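Local coordinates for alpha-1,2-mannosyltransferase (Ktr4), putative (Neosartorya fumigata, PDB 7BOP), which is a fungal glycosyltransferase of the GT-A clan, modelled with guanosine-5'-diphosphate and a manganese ion in one pocket, at residues E373-R376 and P377-F380; F327-A330 and A331-H334; T233-P236 and E237-F241; S247-S250 and S251-M255. All blocks are in the same frame, centred on the assembly; numbering follows the deposited sequence.

Interaction 1 (E373-R376 and P377-F380); sequences EDCR and PSYF
Arg-376 and Phe-380 run alongside each other, one turn apart, at the capped start of the short helix 376-382. CB of Arg-376 sits over one face of the Phe-380 ring, 4.0 Å from its centroid. This is a CH-pi contact, displaced toward the rim. CG of Arg-376 continues along the ring and meets Phe-380 CZ at 3.9 Å, and CD stays near the same atom. The chain then bends at chi3 (-51°), which turns NE back toward Asp-374. There the guanidinium holds the carboxylate in a salt bridge, one nitrogen to each oxygen. NE of Arg-376 reaches Asp-374 OD1 at 3.0 Å and NH2 of Arg-376 reaches Asp-374 OD2 at 2.8 Å. Both oxygens are met on their syn side. The guanidinium plane is turned 70° from the Phe-380 ring.

OD1 of Asp-374 also accepts the backbone N of Arg-376 at 3.1 Å, from above the carboxylate plane, and so caps the helix. One oxygen thus holds both the main chain and the side chain of the same arginine. NH2 also makes a salt bridge to Asp-36, so the buried positive charge is probably balanced by two acids.

Phe-380 N donates to Arg-376 O at 2.7 Å, and Tyr-379 N donates to Cys-375 O. Cys-375 is disulfide-bonded to Cys-277. OG of Ser-378 is hydrogen-bonded to Asp-260 OD2. CB of Ser-378 rests 3.8 Å from Cys-375 SG.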
loop_
_atom_site.group_PDB
_atom_site.type_symbol
_atom_site.label_atom_id
_atom_site.label_comp_id
_atom_site.label_asym_id
_atom_site.label_seq_id
_atom_site.Cartn_x
_atom_site.Cartn_y
_atom_site.Cartn_z
ATOM N N GLU A 373 15.850 0.986 7.386
ATOM C CA GLU A 373 14.514 0.488 7.110
ATOM C C GLU A 373 14.167 0.440 5.621
ATOM O O GLU A 373 13.153 -0.153 5.259
ATOM C CB GLU A 373 13.467 1.300 7.885
ATOM C CG GLU A 373 13.640 1.280 9.404
ATOM C CD GLU A 373 13.771 -0.115 9.988
ATOM O OE1 GLU A 373 13.079 -1.040 9.537
ATOM O OE2 GLU A 373 14.584 -0.307 10.895
ATOM N N ASP A 374 15.015 1.013 4.765
ATOM C CA ASP A 374 14.793 1.005 3.318
ATOM C C ASP A 374 15.150 -0.376 2.770
ATOM O O ASP A 374 16.285 -0.825 2.918
ATOM C CB ASP A 374 15.665 2.085 2.665
ATOM C CG ASP A 374 15.424 2.252 1.171
ATOM O OD1 ASP A 374 14.453 1.707 0.597
ATOM O OD2 ASP A 374 16.228 2.971 0.552
ATOM N N CYS A 375 14.194 -1.049 2.132
ATOM C CA CYS A 375 14.475 -2.360 1.539
ATOM C C CYS A 375 14.620 -2.327 0.016
ATOM O O CYS A 375 14.853 -3.362 -0.603
ATOM C CB CYS A 375 13.415 -3.371 1.954
ATOM S SG CYS A 375 13.834 -5.056 1.441
ATOM N N ARG A 376 14.553 -1.146 -0.596
ATOM C CA ARG A 376 14.702 -1.055 -2.054
ATOM C C ARG A 376 15.983 -1.690 -2.623
ATOM O O ARG A 376 15.917 -2.275 -3.691
ATOM C CB ARG A 376 14.580 0.390 -2.530
ATOM C CG ARG A 376 13.159 0.946 -2.457
ATOM C CD ARG A 376 13.087 2.427 -2.804
ATOM N NE ARG A 376 14.072 3.154 -2.015
ATOM C CZ ARG A 376 14.724 4.250 -2.384
ATOM N NH1 ARG A 376 14.482 4.863 -3.551
ATOM N NH2 ARG A 376 15.639 4.743 -1.553
ATOM N N PRO A 377 17.142 -1.592 -1.920
ATOM C CA PRO A 377 18.322 -2.233 -2.513
ATOM C C PRO A 377 18.135 -3.736 -2.765
ATOM O O PRO A 377 18.622 -4.257 -3.778
ATOM C CB PRO A 377 19.426 -1.964 -1.479
ATOM C CG PRO A 377 18.997 -0.722 -0.797
ATOM C CD PRO A 377 17.498 -0.874 -0.680
ATOM N N SER A 378 17.395 -4.410 -1.887
ATOM C CA SER A 378 17.038 -5.804 -2.120
ATOM C C SER A 378 15.991 -5.944 -3.233
ATOM O O SER A 378 16.129 -6.793 -4.115
ATOM C CB SER A 378 16.515 -6.442 -0.840
ATOM O OG SER A 378 16.050 -7.744 -1.098
ATOM N N TYR A 379 14.944 -5.124 -3.186
ATOM C CA TYR A 379 13.890 -5.206 -4.206
ATOM C C TYR A 379 14.419 -4.920 -5.623
ATOM O O TYR A 379 14.080 -5.624 -6.579
ATOM C CB TYR A 379 12.723 -4.271 -3.878
ATOM C CG TYR A 379 11.555 -4.495 -4.815
ATOM C CD1 TYR A 379 10.755 -5.617 -4.681
ATOM C CD2 TYR A 379 11.265 -3.607 -5.848
ATOM C CE1 TYR A 379 9.685 -5.852 -5.523
ATOM C CE2 TYR A 379 10.185 -3.829 -6.706
ATOM C CZ TYR A 379 9.402 -4.954 -6.541
ATOM O OH TYR A 379 8.335 -5.200 -7.373
ATOM N N PHE A 380 15.271 -3.905 -5.738
ATOM C CA PHE A 380 15.846 -3.527 -7.020
ATOM C C PHE A 380 16.815 -4.584 -7.558
ATOM O O PHE A 380 16.876 -4.790 -8.761
ATOM C CB PHE A 380 16.542 -2.160 -6.927
ATOM C CG PHE A 380 15.607 -0.996 -6.683
ATOM C CD1 PHE A 380 14.217 -1.095 -6.858
ATOM C CD2 PHE A 380 16.135 0.232 -6.309
ATOM C CE1 PHE A 380 13.397 -0.001 -6.641
ATOM C CE2 PHE A 380 15.317 1.326 -6.100
ATOM C CZ PHE A 380 13.945 1.211 -6.271
#

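Interaction 2 (F327-A330 and A331-H334); sequences FADA and AKVH
Asp-329 takes two backbone N-H groups from the residues that follow it. Its carbonyl O accepts Lys-332 N at 2.8 Å, and the OD1 of Asp-329 accepts Ala-331 N at 3.1 Å, which makes an Asx turn. In both cases the donor stands above the plane of the accepting group. The torsion that allows the second bond is chi1 (-179°). It sets CG beside the carbonyl carbon, on the side where the chain folds back. A third bond runs from Val-333 N to Ala-330 O at 3.2 Å. Together the backbone bonds make two overlapping beta turns between helix 316-327 and strand 333-335.

OD1 of Asp-329 has a further donor, ND2 of Asn-252, in the loop before helix 255-258. One carboxylate oxygen therefore ties its own turn to a neighbouring loop. The carbonyl O of Ala-330 is also shared, with NE2 of His-386.

The side chains pack around these bonds. CG of Lys-332 lies 3.8 Å from Asp-329 CB and stays close to OD2. CB of Ala-331 comes within 3.4 Å of Asp-329 OD1. CB of Val-333 sits 3.7 Å from Ala-330 O, and its side chain reaches Met-254 beyond.

NZ of Lys-332 is hydrogen-bonded to the carbonyl O of Arg-214. NZ of Lys-332 stays 5.3 Å from Asp-329 OD2, so the opposite charges form no direct bridge. The aspartate works here mainly as an acceptor for N-H groups, and the lysine may temper its charge from a distance.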
loop_
_atom_site.group_PDB
_atom_site.type_symbol
_atom_site.label_atom_id
_atom_site.label_comp_id
_atom_site.label_asym_id
_atom_site.label_seq_id
_atom_site.Cartn_x
_atom_site.Cartn_y
_atom_site.Cartn_z
ATOM N N PHE A 327 1.927 -14.698 -6.420
ATOM C CA PHE A 327 0.802 -14.943 -7.333
ATOM C C PHE A 327 0.680 -13.966 -8.506
ATOM O O PHE A 327 -0.000 -14.285 -9.481
ATOM C CB PHE A 327 -0.506 -15.000 -6.526
ATOM C CG PHE A 327 -0.407 -15.864 -5.290
ATOM C CD1 PHE A 327 0.064 -17.178 -5.379
ATOM C CD2 PHE A 327 -0.744 -15.360 -4.032
ATOM C CE1 PHE A 327 0.189 -17.965 -4.246
ATOM C CE2 PHE A 327 -0.622 -16.148 -2.894
ATOM C CZ PHE A 327 -0.163 -17.451 -3.002
ATOM N N ALA A 328 1.341 -12.808 -8.440
ATOM C CA ALA A 328 1.336 -11.867 -9.549
ATOM C C ALA A 328 2.530 -12.091 -10.464
ATOM O O ALA A 328 3.461 -12.830 -10.136
ATOM C CB ALA A 328 1.317 -10.432 -9.033
ATOM N N ASP A 329 2.465 -11.454 -11.626
ATOM C CA ASP A 329 3.581 -11.327 -12.543
ATOM C C ASP A 329 4.382 -10.110 -12.090
ATOM O O ASP A 329 3.884 -8.984 -12.153
ATOM C CB ASP A 329 3.004 -11.137 -13.954
ATOM C CG ASP A 329 4.050 -11.002 -15.034
ATOM O OD1 ASP A 329 5.272 -10.901 -14.774
ATOM O OD2 ASP A 329 3.611 -10.973 -16.205
ATOM N N ALA A 330 5.626 -10.322 -11.663
ATOM C CA ALA A 330 6.473 -9.229 -11.161
ATOM C C ALA A 330 6.685 -8.106 -12.177
ATOM O O ALA A 330 6.885 -6.956 -11.791
ATOM C CB ALA A 330 7.817 -9.766 -10.681
ATOM N N ALA A 331 6.607 -8.435 -13.471
ATOM C CA ALA A 331 6.680 -7.431 -14.535
ATOM C C ALA A 331 5.497 -6.479 -14.503
ATOM O O ALA A 331 5.600 -5.393 -15.039
ATOM C CB ALA A 331 6.767 -8.085 -15.908
ATOM N N LYS A 332 4.391 -6.887 -13.883
ATOM C CA LYS A 332 3.189 -6.051 -13.756
ATOM C C LYS A 332 3.105 -5.281 -12.437
ATOM O O LYS A 332 2.054 -4.713 -12.122
ATOM C CB LYS A 332 1.933 -6.910 -13.927
ATOM C CG LYS A 332 1.864 -7.703 -15.222
ATOM C CD LYS A 332 2.060 -6.814 -16.429
ATOM C CE LYS A 332 1.517 -7.446 -17.705
ATOM N NZ LYS A 332 1.993 -6.661 -18.879
ATOM N N VAL A 333 4.198 -5.264 -11.670
ATOM C CA VAL A 333 4.307 -4.449 -10.458
ATOM C C VAL A 333 5.235 -3.294 -10.794
ATOM O O VAL A 333 6.296 -3.503 -11.395
ATOM C CB VAL A 333 4.836 -5.275 -9.262
ATOM C CG1 VAL A 333 5.039 -4.388 -8.027
ATOM C CG2 VAL A 333 3.874 -6.410 -8.951
ATOM N N HIS A 334 4.839 -2.079 -10.425
ATOM C CA HIS A 334 5.515 -0.871 -10.887
ATOM C C HIS A 334 5.901 0.044 -9.726
ATOM O O HIS A 334 5.103 0.287 -8.821
ATOM C CB HIS A 334 4.605 -0.121 -11.876
ATOM C CG HIS A 334 5.129 1.219 -12.299
ATOM N ND1 HIS A 334 6.273 1.374 -13.048
ATOM C CD2 HIS A 334 4.640 2.467 -12.102
ATOM C CE1 HIS A 334 6.476 2.657 -13.285
ATOM N NE2 HIS A 334 5.499 3.340 -12.717
#

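Interaction 3 (T233-P236 and E237-F241); sequences TLWP and ETKKF
Glu-237 and Thr-233 meet at the first turn of helix 234-244, where the N-H of Glu-237 donates to Thr-233 O at 2.9 Å. Thr-233 holds the N-cap position, though its side chain makes no capping bond. The main-chain bonds that follow are alpha-helical, each to the residue four before. CG of Glu-237 packs against Thr-233 O. Its carboxylate is linked to Thr-233 through a water, which donates to Glu-237 OE2 and, at 2.8 Å, to Thr-233 OG1. That hydroxyl is also hydrogen-bonded to Glu-312.

Thr-238 uses Leu-234 O twice. N and OG1 of Thr-238 both donate to Leu-234 O, OG1 at 2.8 Å from above the carbonyl plane. With chi1 at -59°, OG1 lies beside the backbone N, facing back up the helix. CG2 of Thr-238 meets Trp-235 CZ3 at 3.9 Å. OG1 has a further partner in Tyr-299 OH.

Lys-239 crosses the Trp-235 side chain at about a right angle. Its CG makes a CH-pi contact over the face of the five-membered ring, 4.2 Å from the centroid. CD of Lys-239 reaches Trp-235 NE1 at 3.4 Å.

Lys-240 N donates to Pro-236 O. NZ of Lys-240 returns to Glu-237 OE1 at 3.2 Å in a salt bridge.

Phe-241 is buried, and its ring meets that of His-302 in helix 294-306. Leu-234 and Thr-238 pack on helix 316-327, Leu-234 also on helix 294-306, while Trp-235 lies against helix 255-258.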
loop_
_atom_site.group_PDB
_atom_site.type_symbol
_atom_site.label_atom_id
_atom_site.label_comp_id
_atom_site.label_asym_id
_atom_site.label_seq_id
_atom_site.Cartn_x
_atom_site.Cartn_y
_atom_site.Cartn_z
ATOM N N THR A 233 4.732 -16.097 12.383
ATOM C CA THR A 233 4.246 -17.290 11.657
ATOM C C THR A 233 3.657 -17.009 10.269
ATOM O O THR A 233 3.122 -17.921 9.630
ATOM C CB THR A 233 3.230 -18.120 12.481
ATOM O OG1 THR A 233 2.047 -17.353 12.743
ATOM C CG2 THR A 233 3.843 -18.585 13.797
ATOM N N LEU A 234 3.774 -15.774 9.781
ATOM C CA LEU A 234 3.204 -15.420 8.474
ATOM C C LEU A 234 3.835 -16.241 7.356
ATOM O O LEU A 234 3.122 -16.847 6.556
ATOM C CB LEU A 234 3.352 -13.918 8.192
ATOM C CG LEU A 234 2.805 -13.396 6.860
ATOM C CD1 LEU A 234 1.354 -13.832 6.651
ATOM C CD2 LEU A 234 2.928 -11.880 6.836
ATOM N N TRP A 235 5.162 -16.296 7.317
ATOM C CA TRP A 235 5.849 -17.066 6.278
ATOM C C TRP A 235 5.649 -18.580 6.428
ATOM O O TRP A 235 5.386 -19.267 5.425
ATOM C CB TRP A 235 7.329 -16.693 6.179
ATOM C CG TRP A 235 8.007 -17.261 4.966
ATOM C CD1 TRP A 235 8.981 -18.208 4.943
ATOM C CD2 TRP A 235 7.739 -16.933 3.603
ATOM N NE1 TRP A 235 9.346 -18.490 3.653
ATOM C CE2 TRP A 235 8.593 -17.724 2.807
ATOM C CE3 TRP A 235 6.867 -16.035 2.975
ATOM C CZ2 TRP A 235 8.603 -17.645 1.416
ATOM C CZ3 TRP A 235 6.874 -15.960 1.598
ATOM C CH2 TRP A 235 7.736 -16.760 0.830
ATOM N N PRO A 236 5.767 -19.111 7.666
ATOM C CA PRO A 236 5.399 -20.513 7.857
ATOM C C PRO A 236 3.986 -20.853 7.349
ATOM O O PRO A 236 3.819 -21.859 6.662
ATOM C CB PRO A 236 5.516 -20.693 9.364
ATOM C CG PRO A 236 6.679 -19.816 9.715
ATOM C CD PRO A 236 6.537 -18.601 8.821
ATOM N N GLU A 237 3.004 -20.007 7.651
ATOM C CA GLU A 237 1.630 -20.227 7.174
ATOM C C GLU A 237 1.522 -20.102 5.660
ATOM O O GLU A 237 0.811 -20.880 5.014
ATOM C CB GLU A 237 0.642 -19.285 7.862
ATOM C CG GLU A 237 0.385 -19.616 9.326
ATOM C CD GLU A 237 -0.313 -20.955 9.552
ATOM O OE1 GLU A 237 -0.832 -21.558 8.573
ATOM O OE2 GLU A 237 -0.352 -21.403 10.723
ATOM N N THR A 238 2.251 -19.148 5.089
ATOM C CA THR A 238 2.334 -18.989 3.630
ATOM C C THR A 238 2.871 -20.258 2.945
ATOM O O THR A 238 2.309 -20.727 1.944
ATOM C CB THR A 238 3.197 -17.755 3.274
ATOM O OG1 THR A 238 2.606 -16.577 3.857
ATOM C CG2 THR A 238 3.340 -17.580 1.759
ATOM N N LYS A 239 3.960 -20.801 3.483
ATOM C CA LYS A 239 4.532 -22.043 2.947
ATOM C C LYS A 239 3.564 -23.233 3.019
ATOM O O LYS A 239 3.550 -24.063 2.109
ATOM C CB LYS A 239 5.845 -22.390 3.640
ATOM C CG LYS A 239 7.008 -21.507 3.210
ATOM C CD LYS A 239 8.194 -21.639 4.165
ATOM C CE LYS A 239 8.858 -22.979 4.071
ATOM N NZ LYS A 239 10.005 -23.084 4.998
ATOM N N LYS A 240 2.772 -23.303 4.088
ATOM C CA LYS A 240 1.713 -24.308 4.214
ATOM C C LYS A 240 0.669 -24.159 3.101
ATOM O O LYS A 240 0.296 -25.137 2.444
ATOM C CB LYS A 240 1.035 -24.224 5.588
ATOM C CG LYS A 240 1.928 -24.693 6.739
ATOM C CD LYS A 240 1.408 -24.260 8.091
ATOM C CE LYS A 240 0.092 -24.927 8.454
ATOM N NZ LYS A 240 -0.409 -24.490 9.789
ATOM N N PHE A 241 0.223 -22.925 2.879
ATOM C CA PHE A 241 -0.695 -22.632 1.791
ATOM C C PHE A 241 -0.138 -23.047 0.425
ATOM O O PHE A 241 -0.853 -23.662 -0.387
ATOM C CB PHE A 241 -1.042 -21.145 1.785
ATOM C CG PHE A 241 -1.978 -20.759 0.689
ATOM C CD1 PHE A 241 -3.319 -21.097 0.771
ATOM C CD2 PHE A 241 -1.515 -20.087 -0.438
ATOM C CE1 PHE A 241 -4.196 -20.754 -0.242
ATOM C CE2 PHE A 241 -2.385 -19.753 -1.463
ATOM C CZ PHE A 241 -3.732 -20.076 -1.357
HETATM O O HOH W 1 0.062 -19.313 12.845
#

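Interaction 4 (S247-S250 and S251-M255); sequences SYLS and SNNMM
Asn-253 reaches back to Ser-250 with its side-chain amide, the one hydrogen bond between 247-250 and 251-255. ND2 of Asn-253 donates to Ser-250 O at 3.0 Å, with an N-H...O angle of 166°. The donor lies nearly in line with the carbonyl, and the accepting oxygen is close to the amide plane. The other end of the same amide is used as well. OD1 of Asn-253 accepts Met-255 N at 3.0 Å. Two bonds in different directions thus fix the rotation of the amide. With chi1 at 69°, CG stands between the backbone N and the carbonyl carbon, which keeps the group close over its own main chain. The backbone itself adds a weak bond, Asn-253 N to Ser-251 O, round an inverse gamma turn centred on Asn-252.

The apolar contacts sit beside the amide. CD2 of Leu-249 rests 3.8 Å from Asn-253 ND2. CD1 of Leu-249 meets the methyl CE of Met-255 at 3.9 Å, the two side chains crossing at about a right angle. Both also touch Leu-326 of helix 316-327.

Ser-250 OG touches Asn-253 CB at 3.6 Å, a van der Waals contact. The same OG is hydrogen-bonded to the carbonyl O of Ala-328.

The bond from Asn-253 OD1 to Met-255 N makes an Asx turn. It leads into helix 255-258, whose N-cap position is held by Met-254, one residue after Asn-253.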
loop_
_atom_site.group_PDB
_atom_site.type_symbol
_atom_site.label_atom_id
_atom_site.label_comp_id
_atom_site.label_asym_id
_atom_site.label_seq_id
_atom_site.Cartn_x
_atom_site.Cartn_y
_atom_site.Cartn_z
ATOM N N SER A 247 0.088 -25.214 -7.839
ATOM C CA SER A 247 -0.112 -24.558 -9.126
ATOM C C SER A 247 -0.260 -23.034 -9.017
ATOM O O SER A 247 -0.244 -22.351 -10.031
ATOM C CB SER A 247 -1.338 -25.140 -9.842
ATOM O OG SER A 247 -2.542 -24.783 -9.184
ATOM N N TYR A 248 -0.429 -22.503 -7.808
ATOM C CA TYR A 248 -0.669 -21.066 -7.641
ATOM C C TYR A 248 0.565 -20.177 -7.832
ATOM O O TYR A 248 0.426 -19.047 -8.274
ATOM C CB TYR A 248 -1.304 -20.799 -6.278
ATOM C CG TYR A 248 -2.767 -21.174 -6.142
ATOM C CD1 TYR A 248 -3.465 -21.889 -7.146
ATOM C CD2 TYR A 248 -3.458 -20.829 -4.991
ATOM C CE1 TYR A 248 -4.806 -22.214 -6.989
ATOM C CE2 TYR A 248 -4.787 -21.162 -4.820
ATOM C CZ TYR A 248 -5.457 -21.852 -5.819
ATOM O OH TYR A 248 -6.778 -22.158 -5.632
ATOM N N LEU A 249 1.758 -20.664 -7.487
ATOM C CA LEU A 249 2.976 -19.857 -7.610
ATOM C C LEU A 249 3.170 -19.397 -9.052
ATOM O O LEU A 249 3.143 -20.221 -9.969
ATOM C CB LEU A 249 4.207 -20.652 -7.147
ATOM C CG LEU A 249 5.539 -19.898 -7.162
ATOM C CD1 LEU A 249 5.612 -18.877 -6.031
ATOM C CD2 LEU A 249 6.700 -20.868 -7.057
ATOM N N SER A 250 3.352 -18.091 -9.261
ATOM C CA SER A 250 3.606 -17.575 -10.614
ATOM C C SER A 250 5.036 -17.880 -11.062
ATOM O O SER A 250 5.925 -18.114 -10.229
ATOM C CB SER A 250 3.359 -16.069 -10.692
ATOM O OG SER A 250 4.326 -15.373 -9.945
ATOM N N SER A 251 5.266 -17.838 -12.371
ATOM C CA SER A 251 6.605 -18.062 -12.905
ATOM C C SER A 251 7.495 -16.825 -12.673
ATOM O O SER A 251 8.633 -16.957 -12.233
ATOM C CB SER A 251 6.549 -18.490 -14.372
ATOM O OG SER A 251 6.125 -17.433 -15.199
ATOM N N ASN A 252 6.963 -15.629 -12.914
ATOM C CA ASN A 252 7.712 -14.398 -12.670
ATOM C C ASN A 252 7.409 -13.903 -11.248
ATOM O O ASN A 252 6.696 -12.904 -11.039
ATOM C CB ASN A 252 7.374 -13.342 -13.729
ATOM C CG ASN A 252 8.386 -12.218 -13.792
ATOM O OD1 ASN A 252 9.422 -12.237 -13.125
ATOM N ND2 ASN A 252 8.077 -11.217 -14.594
ATOM N N ASN A 253 7.983 -14.615 -10.282
ATOM C CA ASN A 253 7.706 -14.416 -8.870
ATOM C C ASN A 253 8.853 -13.677 -8.185
ATOM O O ASN A 253 9.940 -13.543 -8.745
ATOM C CB ASN A 253 7.396 -15.759 -8.180
ATOM C CG ASN A 253 8.605 -16.688 -8.083
ATOM O OD1 ASN A 253 9.625 -16.353 -7.475
ATOM N ND2 ASN A 253 8.482 -17.870 -8.661
ATOM N N MET A 254 8.595 -13.218 -6.966
ATOM C CA MET A 254 9.565 -12.453 -6.196
ATOM C C MET A 254 10.150 -13.266 -5.032
ATOM O O MET A 254 10.477 -12.701 -3.983
ATOM C CB MET A 254 8.899 -11.183 -5.651
ATOM C CG MET A 254 8.260 -10.294 -6.707
ATOM S SD MET A 254 7.426 -8.894 -5.925
ATOM C CE MET A 254 6.533 -8.219 -7.326
ATOM N N MET A 255 10.332 -14.572 -5.218
ATOM C CA MET A 255 10.840 -15.430 -4.132
ATOM C C MET A 255 12.173 -14.932 -3.567
ATOM O O MET A 255 12.359 -14.940 -2.364
ATOM C CB MET A 255 10.982 -16.889 -4.606
ATOM C CG MET A 255 11.171 -17.912 -3.486
ATOM S SD MET A 255 9.746 -18.048 -2.383
ATOM C CE MET A 255 8.534 -18.785 -3.490
#

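Following the chain from the N terminus, interaction 3 comes first, then interactions 4, 2 and 1. They run in series, so none nests in or crosses another. Interaction 3 starts helix 234-244. Interaction 4 shapes the loop from that helix to helix 255-258. Interaction 2 turns the chain from helix 316-327 into strand 333-335 of the mixed sheet. Interaction 1 opens the last helix, 376-382. Interactions 2 and 4 are neighbours, with centres about 10 Å apart. Phe-241 of interaction 3 packs on both Tyr-248 and Phe-327. Tyr-379 of interaction 1 reaches Val-333 and Met-254, which sets the C-terminal helix against strand 333-335 and the end of the loop before helix 255-258.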